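Local coordinates for glutaconate CoA-transferase subunit A (Acidaminococcus fermentans, PDB 1POI), which catalyses, as one of the enzyme's two kinds of subunit, the transfer of the coenzyme A moiety from acetyl-CoA to glutaconate or (R)-2-hydroxyglutarate in glutamate fermentation, at residues 187-192 with 218-223; 175-180 with 195-200; 122-127 with 163-168. All blocks are in the same frame, centred on the assembly; numbering follows the deposited sequence.

Contact 1. Residues 187-192 with 218-223; sequences TVRIWG and EEIRRD
The guanidinium group of Arg-189 meets the backbone carbonyl of Ile-220 obliquely, its NH2 making a weak hydrogen bond to Ile-220 O at 3.5 Å. A second flat group, the guanidinium of Arg-222, lies within the 218-223 segment: Glu-218 CG sits over the centre of one face, 3.7 Å above the plane. Glu-219 OE1 approaches the edge in plane, a weak bond from NH1, and Glu-218 OE2 adds its charge to NH2 from well out of that plane; the three residues form a salt-bridge network. Strand 188-189, an outermost strand of a small mixed sheet within this chain, packs against the short helix 217-221.

The apolar core of the contact is Ile-220. Its CG1 is anti to the backbone N (chi1 -161°), which carries the ethyl branch toward the strand; CG1 then rests against Arg-189 NE at 3.8 Å, and CD1 reaches Thr-187 O at 3.5 Å. The other branch, CG2, touches Thr-187 CB. Cut back to an alanine here, the side chain would no longer fill the space between strand and helix, which would probably leave Arg-189 without the apolar flank along which it runs.

Asn-227 fixes both partners of the weak bond, accepting from Arg-189 NE and donating to Ile-220 O. At the other end, Arg-221 runs nearly perpendicular across Thr-187 without a hydrogen bond between them; Asp-185 bonds the threonine hydroxyl through OD1 and pairs with Arg-221 NH2 through OD2, and that NH2 also pairs with an acidic side chain of a neighbouring chain of another protein. A water links Glu-219 to Arg-189: it donates to Glu-219 OE2 at 2.7 Å and weakly accepts from Arg-189 NH1 at 3.4 Å.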
# COMPACT_ATOMS: atom_id res chain seq x y z
N THR A 187 15.62 -3.98 14.01
CA THR A 187 14.23 -4.30 13.70
C THR A 187 14.22 -5.00 12.33
O THR A 187 14.76 -4.48 11.33
CB THR A 187 13.33 -3.06 13.67
OG1 THR A 187 13.71 -2.15 14.71
CG2 THR A 187 11.90 -3.46 13.89
N VAL A 188 13.58 -6.17 12.30
CA VAL A 188 13.51 -7.03 11.12
C VAL A 188 12.13 -7.25 10.52
O VAL A 188 11.17 -7.58 11.23
CB VAL A 188 14.11 -8.41 11.46
CG1 VAL A 188 13.91 -9.40 10.34
CG2 VAL A 188 15.57 -8.24 11.79
N ARG A 189 12.06 -7.12 9.19
CA ARG A 189 10.84 -7.29 8.39
C ARG A 189 11.01 -8.48 7.45
O ARG A 189 11.85 -8.43 6.55
CB ARG A 189 10.61 -6.05 7.52
CG ARG A 189 9.37 -5.24 7.83
CD ARG A 189 9.34 -3.97 6.99
NE ARG A 189 8.62 -2.88 7.66
CZ ARG A 189 8.24 -1.74 7.07
NH1 ARG A 189 8.48 -1.52 5.78
NH2 ARG A 189 7.67 -0.79 7.80
N ILE A 190 10.25 -9.55 7.68
CA ILE A 190 10.26 -10.72 6.82
C ILE A 190 8.89 -10.83 6.08
O ILE A 190 7.87 -11.16 6.70
CB ILE A 190 10.38 -12.01 7.64
CG1 ILE A 190 11.68 -12.04 8.44
CG2 ILE A 190 10.25 -13.23 6.72
CD1 ILE A 190 11.81 -13.31 9.31
N TRP A 191 8.85 -10.53 4.78
CA TRP A 191 7.61 -10.64 4.00
C TRP A 191 7.27 -12.14 3.75
O TRP A 191 8.16 -12.96 3.52
CB TRP A 191 7.78 -9.98 2.66
CG TRP A 191 8.42 -8.63 2.66
CD1 TRP A 191 8.52 -7.75 3.70
CD2 TRP A 191 9.02 -7.98 1.53
NE1 TRP A 191 9.14 -6.58 3.29
CE2 TRP A 191 9.46 -6.70 1.96
CE3 TRP A 191 9.24 -8.36 0.21
CZ2 TRP A 191 10.08 -5.80 1.10
CZ3 TRP A 191 9.86 -7.46 -0.64
CH2 TRP A 191 10.28 -6.19 -0.19
N GLY A 192 5.99 -12.50 3.78
CA GLY A 192 5.64 -13.89 3.55
C GLY A 192 5.84 -14.71 4.80
O GLY A 192 6.13 -14.16 5.85
N GLU A 218 13.50 5.41 11.78
CA GLU A 218 12.29 6.20 11.64
C GLU A 218 11.33 5.53 10.63
O GLU A 218 10.16 5.32 10.94
CB GLU A 218 12.58 7.64 11.21
CG GLU A 218 11.33 8.36 10.69
CD GLU A 218 11.39 9.88 10.75
OE1 GLU A 218 12.33 10.48 10.16
OE2 GLU A 218 10.49 10.49 11.37
N GLU A 219 11.86 5.10 9.50
CA GLU A 219 11.09 4.46 8.44
C GLU A 219 10.40 3.13 8.77
O GLU A 219 9.21 2.94 8.50
CB GLU A 219 12.01 4.27 7.23
CG GLU A 219 11.35 3.67 6.00
CD GLU A 219 10.23 4.54 5.45
OE1 GLU A 219 10.18 5.76 5.73
OE2 GLU A 219 9.39 3.98 4.72
N ILE A 220 11.14 2.19 9.34
CA ILE A 220 10.61 0.86 9.67
C ILE A 220 9.53 0.86 10.76
O ILE A 220 8.85 -0.15 10.99
CB ILE A 220 11.79 -0.11 10.01
CG1 ILE A 220 11.35 -1.56 9.90
CG2 ILE A 220 12.31 0.15 11.40
CD1 ILE A 220 12.50 -2.50 9.56
N ARG A 221 9.36 2.00 11.41
CA ARG A 221 8.37 2.12 12.46
C ARG A 221 7.10 2.77 11.96
O ARG A 221 6.06 2.67 12.62
CB ARG A 221 8.94 2.90 13.62
CG ARG A 221 9.96 2.12 14.37
CD ARG A 221 10.99 3.01 15.03
NE ARG A 221 12.14 2.20 15.41
CZ ARG A 221 12.11 1.26 16.35
NH1 ARG A 221 10.99 1.03 17.02
NH2 ARG A 221 13.16 0.49 16.55
N ARG A 222 7.17 3.42 10.80
CA ARG A 222 6.02 4.08 10.18
C ARG A 222 4.78 3.16 10.13
O ARG A 222 3.65 3.65 10.15
CB ARG A 222 6.38 4.57 8.77
CG ARG A 222 6.58 6.08 8.63
CD ARG A 222 7.67 6.59 9.55
NE ARG A 222 7.79 8.05 9.53
CZ ARG A 222 8.31 8.76 8.53
NH1 ARG A 222 8.77 8.16 7.44
NH2 ARG A 222 8.32 10.09 8.59
N ASP A 223 4.98 1.85 10.04
CA ASP A 223 3.88 0.90 10.05
C ASP A 223 4.34 -0.31 10.87
O ASP A 223 4.75 -1.33 10.33
CB ASP A 223 3.48 0.49 8.63
CG ASP A 223 2.36 -0.56 8.60
OD1 ASP A 223 1.84 -0.97 9.67
OD2 ASP A 223 1.98 -0.98 7.50
O HOH W 1 9.08 1.39 4.13

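Contact 2. Residues 175-180 with 195-200; sequences AIIHAQ and FQDVDI
Ile-177 and Ile-200 lie alongside each other, pointing opposite ways, with Ile-177 CG2 3.8 Å from Ile-200 CD1. In Ile-200 the ethyl branch stands between the backbone N and the carbonyl carbon (chi1 68°), and this brings CG1 as well as CD1 against Ile-177 CG2. Ile-200 CG1 also meets Ala-175 CB at 4.1 Å, so a single helix side chain bears on both strand residues whose side chains point to this face.

Asp-197, at the start of the helix, borders the apolar patch. Its OD2 comes to 3.5 Å from Ile-177 CB, and its backbone O lies 3.7 Å from Ile-177 CD1. No hydrogen bond joins the two segments; the buried carboxylate is satisfied by Gly-24 N, which donates to OD1, and by Arg-29, whose NH2 forms a salt bridge with OD2. These partners set the rotation of the carboxylate beside the isoleucine.

The arrangement belongs to a beta-alpha-beta unit of the Rossmann-like domain: strand 174-179 leads, after an excursion through the small strands 181-182 and 188-189, into helix 197-203 and on to strand 206-211, its parallel neighbour in the seven-stranded sheet. Trp-109 of helix 102-114 packs against Ile-200, Ala-21 of strand 19-22 touches it too, and Ile-176, pointing away from helix 197-203, packs on helix 32-40.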
# COMPACT_ATOMS: atom_id res chain seq x y z
N ALA A 175 21.59 -17.83 16.01
CA ALA A 175 20.50 -18.00 15.06
C ALA A 175 20.86 -17.13 13.87
O ALA A 175 21.27 -15.96 14.04
CB ALA A 175 19.22 -17.55 15.66
N ILE A 176 20.80 -17.72 12.67
CA ILE A 176 21.10 -16.96 11.45
C ILE A 176 19.90 -17.03 10.52
O ILE A 176 19.46 -18.14 10.17
CB ILE A 176 22.37 -17.48 10.74
CG1 ILE A 176 23.58 -17.35 11.70
CG2 ILE A 176 22.64 -16.66 9.48
CD1 ILE A 176 24.75 -18.24 11.38
N ILE A 177 19.33 -15.87 10.21
CA ILE A 177 18.16 -15.77 9.33
C ILE A 177 18.29 -14.67 8.24
O ILE A 177 19.00 -13.66 8.42
CB ILE A 177 16.83 -15.53 10.14
CG1 ILE A 177 16.77 -14.10 10.68
CG2 ILE A 177 16.68 -16.54 11.27
CD1 ILE A 177 15.59 -13.89 11.60
N HIS A 178 17.61 -14.86 7.11
CA HIS A 178 17.67 -13.89 6.03
C HIS A 178 16.33 -13.17 5.83
O HIS A 178 15.30 -13.81 5.64
CB HIS A 178 18.10 -14.57 4.73
CG HIS A 178 18.37 -13.60 3.63
ND1 HIS A 178 19.46 -12.76 3.64
CD2 HIS A 178 17.61 -13.22 2.58
CE1 HIS A 178 19.36 -11.89 2.65
NE2 HIS A 178 18.24 -12.15 1.99
N ALA A 179 16.33 -11.85 5.83
CA ALA A 179 15.09 -11.12 5.69
C ALA A 179 15.17 -10.05 4.60
O ALA A 179 16.27 -9.69 4.18
CB ALA A 179 14.74 -10.50 7.01
N GLN A 180 14.02 -9.51 4.19
CA GLN A 180 14.00 -8.50 3.14
C GLN A 180 14.41 -7.11 3.58
O GLN A 180 15.00 -6.37 2.80
CB GLN A 180 12.66 -8.45 2.43
CG GLN A 180 12.33 -9.71 1.66
CD GLN A 180 11.76 -10.75 2.56
OE1 GLN A 180 11.76 -10.60 3.77
NE2 GLN A 180 11.18 -11.78 1.98
N PHE A 195 8.48 -19.27 8.72
CA PHE A 195 9.03 -20.58 9.08
C PHE A 195 9.49 -20.46 10.56
O PHE A 195 8.83 -19.79 11.35
CB PHE A 195 10.18 -20.99 8.13
CG PHE A 195 9.84 -20.83 6.65
CD1 PHE A 195 8.87 -21.62 6.06
CD2 PHE A 195 10.46 -19.83 5.88
CE1 PHE A 195 8.51 -21.42 4.73
CE2 PHE A 195 10.11 -19.63 4.57
CZ PHE A 195 9.13 -20.42 3.99
N GLN A 196 10.62 -21.07 10.92
CA GLN A 196 11.10 -21.00 12.30
C GLN A 196 11.88 -19.72 12.59
O GLN A 196 12.34 -19.50 13.70
CB GLN A 196 12.02 -22.17 12.59
CG GLN A 196 13.37 -22.04 11.88
CD GLN A 196 13.39 -22.59 10.47
OE1 GLN A 196 12.35 -22.93 9.87
NE2 GLN A 196 14.58 -22.69 9.92
N ASP A 197 11.98 -18.85 11.61
CA ASP A 197 12.77 -17.65 11.79
C ASP A 197 12.60 -16.76 13.00
O ASP A 197 13.61 -16.33 13.55
CB ASP A 197 12.76 -16.83 10.51
CG ASP A 197 13.45 -17.54 9.39
OD1 ASP A 197 13.43 -18.79 9.36
OD2 ASP A 197 14.00 -16.85 8.52
N VAL A 198 11.37 -16.48 13.41
CA VAL A 198 11.14 -15.61 14.58
C VAL A 198 11.43 -16.33 15.92
O VAL A 198 11.98 -15.74 16.86
CB VAL A 198 9.72 -14.99 14.54
CG1 VAL A 198 9.50 -14.05 15.70
CG2 VAL A 198 9.54 -14.21 13.25
N ASP A 199 11.09 -17.61 15.97
CA ASP A 199 11.33 -18.45 17.13
C ASP A 199 12.83 -18.49 17.43
O ASP A 199 13.26 -18.13 18.52
CB ASP A 199 10.87 -19.89 16.85
CG ASP A 199 9.38 -20.11 17.07
OD1 ASP A 199 8.67 -19.24 17.65
OD2 ASP A 199 8.93 -21.20 16.68
N ILE A 200 13.63 -18.93 16.47
CA ILE A 200 15.07 -19.02 16.67
C ILE A 200 15.80 -17.68 16.91
O ILE A 200 16.94 -17.68 17.39
CB ILE A 200 15.76 -19.86 15.55
CG1 ILE A 200 15.71 -19.14 14.19
CG2 ILE A 200 15.05 -21.16 15.42
CD1 ILE A 200 16.47 -19.84 13.06

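Contact 3. Residues 122-127 with 163-168; sequences TLMQGS and KVVAVP
The loop of residues 122-127 passes strand 162-168 with the CA atoms of Thr-122 and Val-164 5.2 Å apart, then folds into a type II beta turn from Met-124 to Ser-127. Val-165 carries most of the contact. With CG1 anti to the backbone N (chi1 173°), its two methyls divide the work: CG2 lies 3.7 Å from Leu-123 O and also nears Gln-125 CB, while CG1 faces the Met-124 methyl, CE, at 4.2 Å. Thr-122 CG2 adds a looser touch on Val-164 CG1.

Within the loop, Gln-125 NE2 donates to Thr-122 O at 2.8 Å; the acceptor lies in the glutamine's amide plane, but the donor stands well above the plane of the carbonyl. NE2 also bonds the backbone of a chain of another protein in the assembly.

Strand 162-168 is the middle strand of a three-stranded antiparallel sheet, Val-165 pairing with Val-121 of strand 118-121 and Val-164 with Ile-154 of strand 152-156. The loop continues from strand 118-121, an outer strand of this sheet within the chain, and Met-124 packs on Val-104 of helix 102-114.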
# COMPACT_ATOMS: atom_id res chain seq x y z
N THR A 122 2.11 -35.61 21.97
CA THR A 122 1.52 -36.92 21.78
C THR A 122 1.91 -37.42 20.36
O THR A 122 1.11 -38.06 19.67
CB THR A 122 0.00 -36.83 21.95
OG1 THR A 122 -0.40 -35.45 21.86
CG2 THR A 122 -0.42 -37.40 23.28
N LEU A 123 3.16 -37.18 19.97
CA LEU A 123 3.65 -37.54 18.64
C LEU A 123 4.90 -38.38 18.72
O LEU A 123 5.61 -38.34 19.72
CB LEU A 123 3.97 -36.26 17.83
CG LEU A 123 2.85 -35.28 17.45
CD1 LEU A 123 3.42 -33.98 16.95
CD2 LEU A 123 1.94 -35.92 16.41
N MET A 124 5.19 -39.11 17.64
CA MET A 124 6.36 -39.98 17.52
C MET A 124 6.25 -41.35 18.17
O MET A 124 7.06 -42.22 17.88
CB MET A 124 7.63 -39.27 18.00
CG MET A 124 7.98 -38.03 17.22
SD MET A 124 9.54 -37.25 17.72
CE MET A 124 9.93 -38.21 19.12
N GLN A 125 5.22 -41.56 18.99
CA GLN A 125 5.05 -42.85 19.66
C GLN A 125 4.63 -43.95 18.71
O GLN A 125 4.05 -43.68 17.65
CB GLN A 125 4.03 -42.75 20.81
CG GLN A 125 2.57 -42.56 20.40
CD GLN A 125 2.20 -41.11 20.14
OE1 GLN A 125 3.06 -40.23 20.07
NE2 GLN A 125 0.90 -40.84 20.02
N GLY A 126 4.95 -45.19 19.05
CA GLY A 126 4.56 -46.32 18.23
C GLY A 126 5.23 -46.28 16.87
O GLY A 126 4.88 -47.07 15.97
N SER A 127 6.18 -45.36 16.72
CA SER A 127 6.92 -45.21 15.49
C SER A 127 8.35 -45.55 15.85
O SER A 127 8.73 -45.55 17.01
CB SER A 127 6.82 -43.78 14.95
OG SER A 127 7.89 -42.93 15.39
N LYS A 163 0.28 -41.78 28.65
CA LYS A 163 1.63 -41.23 28.69
C LYS A 163 1.87 -40.43 27.41
O LYS A 163 1.23 -40.67 26.37
CB LYS A 163 2.69 -42.33 28.82
CG LYS A 163 2.47 -43.29 29.98
CD LYS A 163 3.78 -43.94 30.46
CE LYS A 163 4.64 -42.95 31.24
NZ LYS A 163 5.74 -43.58 32.04
N VAL A 164 2.76 -39.44 27.52
CA VAL A 164 3.14 -38.57 26.41
C VAL A 164 4.68 -38.66 26.26
O VAL A 164 5.37 -39.23 27.12
CB VAL A 164 2.67 -37.08 26.65
CG1 VAL A 164 1.34 -37.04 27.38
CG2 VAL A 164 3.73 -36.26 27.40
N VAL A 165 5.20 -38.11 25.18
CA VAL A 165 6.62 -38.11 24.91
C VAL A 165 7.13 -36.75 25.30
O VAL A 165 6.60 -35.73 24.84
CB VAL A 165 6.89 -38.37 23.40
CG1 VAL A 165 8.37 -38.20 23.06
CG2 VAL A 165 6.42 -39.76 23.02
N ALA A 166 8.10 -36.71 26.22
CA ALA A 166 8.66 -35.43 26.65
C ALA A 166 9.93 -35.26 25.87
O ALA A 166 10.70 -36.21 25.72
CB ALA A 166 8.93 -35.44 28.14
N VAL A 167 10.17 -34.04 25.39
CA VAL A 167 11.33 -33.75 24.56
C VAL A 167 12.11 -32.56 25.11
O VAL A 167 11.53 -31.55 25.49
CB VAL A 167 10.86 -33.49 23.09
CG1 VAL A 167 11.88 -32.76 22.31
CG2 VAL A 167 10.57 -34.78 22.40
N PRO A 168 13.44 -32.65 25.14
CA PRO A 168 14.25 -31.54 25.66
C PRO A 168 14.17 -30.32 24.77
O PRO A 168 14.30 -30.43 23.55
CB PRO A 168 15.68 -32.11 25.61
CG PRO A 168 15.48 -33.59 25.63
CD PRO A 168 14.31 -33.76 24.71

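Contacts 1 and 2 adjoin, with centres 15 Å apart, and their segments interleave in sequence. They meet where Gln-180 OE1 probably accepts a hydrogen bond from Trp-191 N at 3.1 Å, and where Ala-179 CB packs against Arg-189 O. Contact 3 stands apart in the small antiparallel sheet, its centre about 27 Å from that of contact 2 and about 39 Å from that of contact 1. Helix 102-114 bridges the separation between contacts 2 and 3, touching Ile-200 in the one and Met-124 in the other. In this family the glutamate that carries the CoA thioester is thought to lie on the other kind of subunit, so none of these contacts would supply it.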